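Local coordinates for protein Dot/Icm T4SS effector (Legionella pneumophila subsp. pneumophila, PDB 4HFV) that is of unknown molecular function but is a putative effector of the Dot/Icm type IV secretion system, and so is probably delivered into host cells, at residues D86-A89 against A90-K93; S100-Y103 against K104-T107; S109-N113 against K114-P118. All coordinates share one frame; numbering follows the deposited sequence. Where two conformers were deposited one is given.

Overall arrangement
The three contacts follow one another along the chain, neither nesting nor crossing. Interaction 1 (86-93) winds down the C-terminal end of helix 70-90 and releases the chain into the loop toward helix 101-109. Interaction 2 (100-107) lies on that next helix, starting at its N-cap, and packs directly against interaction 1, so the end of one helix meets the beginning of the other; their centres are about 12 Å apart. Interaction 3 (109-118) leaves helix 101-109 and closes a tight turn before helix 120-136. It meets interaction 2 through a probable hydrogen bond between Thr107 O and Leu112 N, but its nearest atoms stay about 8 Å from those of interaction 1.

Interaction 1 (D86-A89 against A90-K93); sequences DQIA and ATYK
Thr91 and Tyr92 fold back on Ile88 and Ala89 at the end of helix 70-90, a local contact dominated by backbone carbonyls. Among the hydrogen bonds, Ala90 N still makes the regular helical bond to Asp86 O (2.9 Å). Further on the spacing shortens to three residues: Thr91 N donates to Ile88 O at 3.0 Å, and Tyr92 N to Ala89 O at 3.0 Å. Both bonds form as the coil tightens and the chain leaves the helix. Ile88 O is gripped twice by the same residue, because the hydroxyl of Thr91 adds a 2.6 Å bond from OG1 to Ile88 O, in the carbonyl plane and on a lone pair. A first torsion of 65° sets OG1 between its own backbone N and carbonyl carbon, directed back at this oxygen, and leaves CG2 alongside Gln87 O.

The remaining contacts are of van der Waals type. Tyr92 presents its ring edge to the chain: Ile88 O lies in the plane of the ring, 3.4 Å from Tyr92 CD1. Beside it the Ile88 side chain runs the same way as the tyrosine, and its CG2 branch rests 4.2 Å from Tyr92 CE1.

Ile88 is buried between helix 49-64, where it touches Arg49 and Gln52, and helix 101-109, where it meets Phe102 and Tyr103. Tyr92 reaches across to Pro97, Asn99 and Ser100 of the following loop, while Asp86, farther back on the helix, forms a salt bridge with Arg171 of helix 161-188.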
loop_
_atom_site.group_PDB
_atom_site.type_symbol
_atom_site.label_atom_id
_atom_site.label_comp_id
_atom_site.label_asym_id
_atom_site.label_seq_id
_atom_site.Cartn_x
_atom_site.Cartn_y
_atom_site.Cartn_z
ATOM N N ASP A 86 -5.070 -20.326 -4.480
ATOM C CA ASP A 86 -6.242 -19.519 -4.762
ATOM C C ASP A 86 -6.462 -19.323 -6.279
ATOM O O ASP A 86 -7.589 -19.320 -6.792
ATOM C CB ASP A 86 -6.067 -18.168 -4.083
ATOM C CG ASP A 86 -7.336 -17.342 -4.116
ATOM O OD1 ASP A 86 -8.309 -17.769 -3.497
ATOM O OD2 ASP A 86 -7.346 -16.270 -4.757
ATOM N N GLN A 87 -5.363 -19.186 -6.987
ATOM C CA GLN A 87 -5.392 -19.050 -8.438
ATOM C C GLN A 87 -6.015 -20.276 -9.110
ATOM O O GLN A 87 -6.792 -20.165 -10.065
ATOM C CB GLN A 87 -4.000 -18.766 -8.954
ATOM C CG GLN A 87 -3.602 -17.300 -8.684
ATOM C CD GLN A 87 -2.263 -16.883 -9.235
ATOM O OE1 GLN A 87 -1.263 -17.560 -9.066
ATOM N NE2 GLN A 87 -2.233 -15.697 -9.876
ATOM N N ILE A 88 -5.711 -21.446 -8.581
ATOM C CA ILE A 88 -6.314 -22.681 -9.078
ATOM C C ILE A 88 -7.792 -22.756 -8.709
ATOM O O ILE A 88 -8.615 -23.130 -9.533
ATOM C CB ILE A 88 -5.557 -23.900 -8.562
ATOM C CG1 ILE A 88 -4.114 -23.857 -9.068
ATOM C CG2 ILE A 88 -6.217 -25.195 -9.038
ATOM C CD1 ILE A 88 -3.216 -24.997 -8.506
ATOM N N ALA A 89 -8.132 -22.398 -7.479
ATOM C CA ALA A 89 -9.528 -22.375 -7.087
ATOM C C ALA A 89 -10.362 -21.471 -8.018
ATOM O O ALA A 89 -11.526 -21.800 -8.365
ATOM C CB ALA A 89 -9.668 -21.973 -5.601
ATOM N N ALA A 90 -9.781 -20.350 -8.462
ATOM C CA ALA A 90 -10.523 -19.427 -9.301
ATOM C C ALA A 90 -10.825 -20.036 -10.669
ATOM O O ALA A 90 -11.719 -19.560 -11.364
ATOM C CB ALA A 90 -9.764 -18.080 -9.474
ATOM N N THR A 91 -10.072 -21.059 -11.075
ATOM C CA THR A 91 -10.328 -21.682 -12.381
ATOM C C THR A 91 -11.490 -22.708 -12.307
ATOM O O THR A 91 -11.853 -23.256 -13.316
ATOM C CB THR A 91 -9.096 -22.432 -12.961
ATOM O OG1 THR A 91 -8.749 -23.561 -12.140
ATOM C CG2 THR A 91 -7.867 -21.508 -13.138
ATOM N N TYR A 92 -12.026 -22.986 -11.114
ATOM C CA TYR A 92 -13.175 -23.888 -10.950
ATOM C C TYR A 92 -14.421 -23.022 -10.741
ATOM O O TYR A 92 -14.483 -22.252 -9.793
ATOM C CB TYR A 92 -12.967 -24.841 -9.762
ATOM C CG TYR A 92 -12.042 -25.998 -10.132
ATOM C CD1 TYR A 92 -10.669 -25.852 -10.046
ATOM C CD2 TYR A 92 -12.552 -27.197 -10.590
ATOM C CE1 TYR A 92 -9.819 -26.884 -10.383
ATOM C CE2 TYR A 92 -11.723 -28.235 -10.949
ATOM C CZ TYR A 92 -10.356 -28.065 -10.843
ATOM O OH TYR A 92 -9.510 -29.042 -11.202
ATOM N N LYS A 93 -15.407 -23.148 -11.624
ATOM C CA LYS A 93 -16.561 -22.242 -11.621
ATOM C C LYS A 93 -17.815 -22.874 -11.012
ATOM O O LYS A 93 -18.790 -22.173 -10.687
ATOM C CB LYS A 93 -16.855 -21.747 -13.050
ATOM C CG LYS A 93 -15.658 -21.109 -13.775
ATOM C CD LYS A 93 -15.200 -19.821 -13.106
ATOM C CE LYS A 93 -16.139 -18.657 -13.423
ATOM N NZ LYS A 93 -16.319 -17.755 -12.249
#

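Interaction 2 (S100-Y103 against K104-T107); sequences SDFY and KSLT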
loop_
_atom_site.group_PDB
_atom_site.type_symbol
_atom_site.label_atom_id
_atom_site.label_comp_id
_atom_site.label_asym_id
_atom_site.label_seq_id
_atom_site.Cartn_x
_atom_site.Cartn_y
_atom_site.Cartn_z
ATOM N N SER A 100 -8.442 -31.051 -8.483
ATOM C CA SER A 100 -7.017 -30.911 -8.821
ATOM C C SER A 100 -6.186 -31.517 -7.687
ATOM O O SER A 100 -6.250 -31.055 -6.536
ATOM C CB SER A 100 -6.667 -29.412 -9.014
ATOM O OG SER A 100 -5.283 -29.159 -8.793
ATOM N N ASP A 101 -5.453 -32.580 -7.988
ATOM C CA ASP A 101 -4.538 -33.181 -7.012
ATOM C C ASP A 101 -3.488 -32.148 -6.540
ATOM O O ASP A 101 -3.049 -32.181 -5.379
ATOM C CB ASP A 101 -3.825 -34.427 -7.592
ATOM C CG ASP A 101 -4.652 -35.715 -7.490
ATOM O OD1 ASP A 101 -5.829 -35.678 -7.101
ATOM O OD2 ASP A 101 -4.083 -36.797 -7.809
ATOM N N PHE A 102 -3.035 -31.254 -7.418
ATOM C CA PHE A 102 -2.023 -30.261 -7.006
ATOM C C PHE A 102 -2.625 -29.269 -6.028
ATOM O O PHE A 102 -1.990 -28.890 -5.013
ATOM C CB PHE A 102 -1.399 -29.550 -8.217
ATOM C CG PHE A 102 -0.140 -28.790 -7.898
ATOM C CD1 PHE A 102 0.999 -29.456 -7.430
ATOM C CD2 PHE A 102 -0.073 -27.417 -8.123
ATOM C CE1 PHE A 102 2.191 -28.743 -7.156
ATOM C CE2 PHE A 102 1.101 -26.689 -7.861
ATOM C CZ PHE A 102 2.240 -27.346 -7.375
ATOM N N TYR A 103 -3.868 -28.883 -6.290
ATOM C CA TYR A 103 -4.599 -28.037 -5.366
ATOM C C TYR A 103 -4.692 -28.699 -4.005
ATOM O O TYR A 103 -4.383 -28.109 -2.969
ATOM C CB TYR A 103 -6.011 -27.760 -5.892
ATOM C CG TYR A 103 -6.837 -26.886 -4.942
ATOM C CD1 TYR A 103 -6.808 -25.491 -5.046
ATOM C CD2 TYR A 103 -7.635 -27.465 -3.946
ATOM C CE1 TYR A 103 -7.573 -24.676 -4.189
ATOM C CE2 TYR A 103 -8.400 -26.668 -3.080
ATOM C CZ TYR A 103 -8.383 -25.294 -3.208
ATOM O OH TYR A 103 -9.116 -24.519 -2.359
ATOM N N LYS A 104 -5.121 -29.957 -4.001
ATOM C CA LYS A 104 -5.202 -30.700 -2.762
ATOM C C LYS A 104 -3.884 -30.732 -2.005
ATOM O O LYS A 104 -3.878 -30.646 -0.769
ATOM C CB LYS A 104 -5.642 -32.125 -3.018
ATOM C CG LYS A 104 -7.105 -32.262 -3.198
ATOM C CD LYS A 104 -7.587 -33.698 -2.834
ATOM C CE LYS A 104 -7.258 -34.717 -3.895
ATOM N NZ LYS A 104 -7.868 -36.091 -3.567
ATOM N N SER A 105 -2.793 -30.911 -2.745
ATOM C CA SER A 105 -1.460 -30.973 -2.168
ATOM C C SER A 105 -1.046 -29.639 -1.537
ATOM O O SER A 105 -0.375 -29.610 -0.477
ATOM C CB SER A 105 -0.440 -31.444 -3.227
ATOM O OG SER A 105 0.102 -30.352 -3.988
ATOM N N LEU A 106 -1.506 -28.526 -2.134
ATOM C CA LEU A 106 -1.234 -27.233 -1.552
ATOM C C LEU A 106 -2.018 -27.053 -0.244
ATOM O O LEU A 106 -1.465 -26.569 0.733
ATOM C CB LEU A 106 -1.542 -26.104 -2.557
ATOM C CG LEU A 106 -0.594 -26.155 -3.738
ATOM C CD1 LEU A 106 -1.052 -25.210 -4.838
ATOM C CD2 LEU A 106 0.810 -25.802 -3.313
ATOM N N THR A 107 -3.275 -27.499 -0.194
ATOM C CA THR A 107 -4.051 -27.407 1.028
ATOM C C THR A 107 -3.342 -28.172 2.151
ATOM O O THR A 107 -3.213 -27.687 3.289
ATOM C CB THR A 107 -5.415 -28.047 0.839
ATOM O OG1 THR A 107 -6.094 -27.383 -0.236
ATOM C CG2 THR A 107 -6.217 -28.046 2.162
#
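Ser100 opens the first turn of helix 101-109 with its carbonyl O taking the N-H of Lys104 at 3.0 Å, a nearly straight bond (169°). Its side chain works within the same turn: OG accepts from Tyr103 N at 2.9 Å, the capping bond of an N-cap serine. Asp101 bonds through its O to Ser105 N, and its side chain lies beside that of Lys104, both pointing the same way. The bend of the lysine chain at chi3 (-76°) brings CE to 3.6 Å from Asp101 OD1; NZ remains 4.1 Å from Asp101 OD1, beyond salt-bridge range, leaving at most a weak electrostatic attraction.

Phe102 contributes a doubly used carbonyl. Its O receives Leu106 N at 2.9 Å and, at a bent C=O...OG angle of 122°, the hydroxyl of Ser105, with OG 2.8 Å from Phe102 O. A Ser105 chi1 of 88°, with OG between the backbone N and the carbonyl carbon, turns this polar end back onto its own helix. Leu106 CG lies over one face of the phenyl ring, whose CE2 is 4.0 Å from Leu106 CD1. Tyr103 O takes Thr107 N at 3.0 Å. Thr107 OG1 adds only a weak bond there; its stronger partner is Arg85 of helix 70-90.

Phe102 also packs on Ile20 of helix 9-27 and Leu56 of helix 49-64. The whole is a serine-capped alpha-helical N terminus, and a citrate, probably from the crystallisation liquor, is bound there by Ser100 OG and Phe102 N, consistent with the anion affinity of such helix ends.

Interaction 3 (S109-N113 against K114-P118); sequences SLDLN and KDNNP
Asn113 and Asn116 close a tight turn, a type I beta turn whose corner residues are Lys114 and Asp115. Asn113 N donates to Asn116 O at 3.1 Å, an almost straight bond (169°), and Asn116 N returns a more bent one to Asn113 O. That same oxygen also accepts Asn117 ND2 at 3.1 Å; the two donors reach it from opposite faces of its carbonyl plane. The Asn113 amide forms an Asx turn: with chi1 at 61°, OD1 swings over the corner and takes Asp115 N at 3.0 Å, in its carbonyl plane, plus a weak bond from Asn116 N.

Asn116 ND2 has two partners, Asp111 O at 2.8 Å and a water at 2.9 Å from ND2; the water donates in turn to Leu110 O. Asn116 OD1 accepts from Glu5 N in the N-terminal segment. Asp111, with positive phi, ends helix 101-109 in a Schellman motif. The apolar part is small: Leu112 CD2 meets Pro118 CD at 3.7 Å.

Side-chain amides thus supply partners for Asp111 O and Asp115 N and a second donor to Asn113 O, which implies a turn closed by backbone bonds, braced by three asparagines and tied to the helix end through Asn116.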
loop_
_atom_site.group_PDB
_atom_site.type_symbol
_atom_site.label_atom_id
_atom_site.label_comp_id
_atom_site.label_asym_id
_atom_site.label_seq_id
_atom_site.Cartn_x
_atom_site.Cartn_y
_atom_site.Cartn_z
ATOM N N SER A 109 -0.054 -29.158 2.226
ATOM C CA SER A 109 1.272 -28.628 2.533
ATOM C C SER A 109 1.164 -27.472 3.518
ATOM O O SER A 109 1.999 -27.299 4.401
ATOM C CB SER A 109 1.981 -28.149 1.267
ATOM O OG SER A 109 2.393 -29.238 0.452
ATOM N N LEU A 110 0.119 -26.690 3.351
ATOM C CA LEU A 110 -0.115 -25.515 4.178
ATOM C C LEU A 110 -0.806 -25.863 5.534
ATOM O O LEU A 110 -0.926 -25.031 6.401
ATOM C CB LEU A 110 -0.918 -24.514 3.378
ATOM C CG LEU A 110 -0.177 -23.785 2.244
ATOM C CD1 LEU A 110 -1.106 -22.979 1.339
ATOM C CD2 LEU A 110 0.928 -22.883 2.849
ATOM N N ASP A 111 -1.277 -27.094 5.667
ATOM C CA ASP A 111 -1.985 -27.563 6.864
ATOM C C ASP A 111 -3.237 -26.736 7.133
ATOM O O ASP A 111 -3.616 -26.500 8.289
ATOM C CB ASP A 111 -1.083 -27.631 8.106
ATOM C CG ASP A 111 -1.696 -28.497 9.235
ATOM O OD1 ASP A 111 -2.352 -29.528 8.930
ATOM O OD2 ASP A 111 -1.561 -28.120 10.410
ATOM N N LEU A 112 -3.926 -26.384 6.054
ATOM C CA LEU A 112 -5.126 -25.597 6.156
ATOM C C LEU A 112 -6.313 -26.423 6.619
ATOM O O LEU A 112 -6.535 -27.555 6.174
ATOM C CB LEU A 112 -5.445 -24.928 4.811
ATOM C CG LEU A 112 -4.497 -23.820 4.363
ATOM C CD1 LEU A 112 -4.772 -23.526 2.900
ATOM C CD2 LEU A 112 -4.672 -22.562 5.211
ATOM N N ASN A 113 -7.075 -25.833 7.533
ATOM C CA ASN A 113 -8.263 -26.475 8.110
ATOM C C ASN A 113 -9.173 -25.402 8.710
ATOM O O ASN A 113 -8.818 -24.204 8.744
ATOM C CB ASN A 113 -7.881 -27.532 9.160
ATOM C CG ASN A 113 -7.106 -26.944 10.344
ATOM O OD1 ASN A 113 -7.628 -26.120 11.099
ATOM N ND2 ASN A 113 -5.858 -27.373 10.513
ATOM N N LYS A 114 -10.341 -25.825 9.175
ATOM C CA LYS A 114 -11.352 -24.895 9.665
ATOM C C LYS A 114 -10.806 -23.868 10.682
ATOM O O LYS A 114 -11.182 -22.696 10.636
ATOM C CB LYS A 114 -12.539 -25.687 10.220
ATOM C CG LYS A 114 -13.543 -24.860 10.993
ATOM C CD LYS A 114 -14.877 -25.593 11.173
ATOM C CE LYS A 114 -14.721 -27.012 11.738
ATOM N NZ LYS A 114 -14.195 -27.050 13.138
ATOM N N ASP A 115 -9.893 -24.285 11.558
ATOM C CA ASP A 115 -9.351 -23.404 12.604
ATOM C C ASP A 115 -7.958 -22.812 12.294
ATOM O O ASP A 115 -7.481 -21.898 12.975
ATOM C CB ASP A 115 -9.303 -24.181 13.910
ATOM C CG ASP A 115 -10.631 -24.850 14.230
ATOM O OD1 ASP A 115 -11.663 -24.138 14.160
ATOM O OD2 ASP A 115 -10.634 -26.075 14.521
ATOM N N ASN A 116 -7.317 -23.332 11.258
ATOM C CA ASN A 116 -6.002 -22.877 10.853
ATOM C C ASN A 116 -6.121 -22.378 9.418
ATOM O O ASN A 116 -5.966 -23.146 8.471
ATOM C CB ASN A 116 -4.991 -24.029 10.926
ATOM C CG ASN A 116 -3.573 -23.563 10.670
ATOM O OD1 ASN A 116 -3.166 -22.478 11.131
ATOM N ND2 ASN A 116 -2.816 -24.355 9.919
ATOM N N ASN A 117 -6.438 -21.097 9.263
ATOM C CA ASN A 117 -6.739 -20.510 7.950
ATOM C C ASN A 117 -6.559 -18.991 8.043
ATOM O O ASN A 117 -6.936 -18.381 9.033
ATOM C CB ASN A 117 -8.195 -20.845 7.549
ATOM C CG ASN A 117 -8.314 -21.396 6.125
ATOM O OD1 ASN A 117 -8.239 -20.643 5.144
ATOM N ND2 ASN A 117 -8.528 -22.724 6.007
ATOM N N PRO A 118 -5.991 -18.369 7.000
ATOM C CA PRO A 118 -5.548 -16.994 7.138
ATOM C C PRO A 118 -6.714 -16.050 7.296
ATOM O O PRO A 118 -7.623 -16.130 6.494
ATOM C CB PRO A 118 -4.832 -16.710 5.787
ATOM C CG PRO A 118 -4.502 -17.992 5.243
ATOM C CD PRO A 118 -5.525 -18.975 5.753
HETATM O O HOH W 1 -0.174 -24.142 8.801
#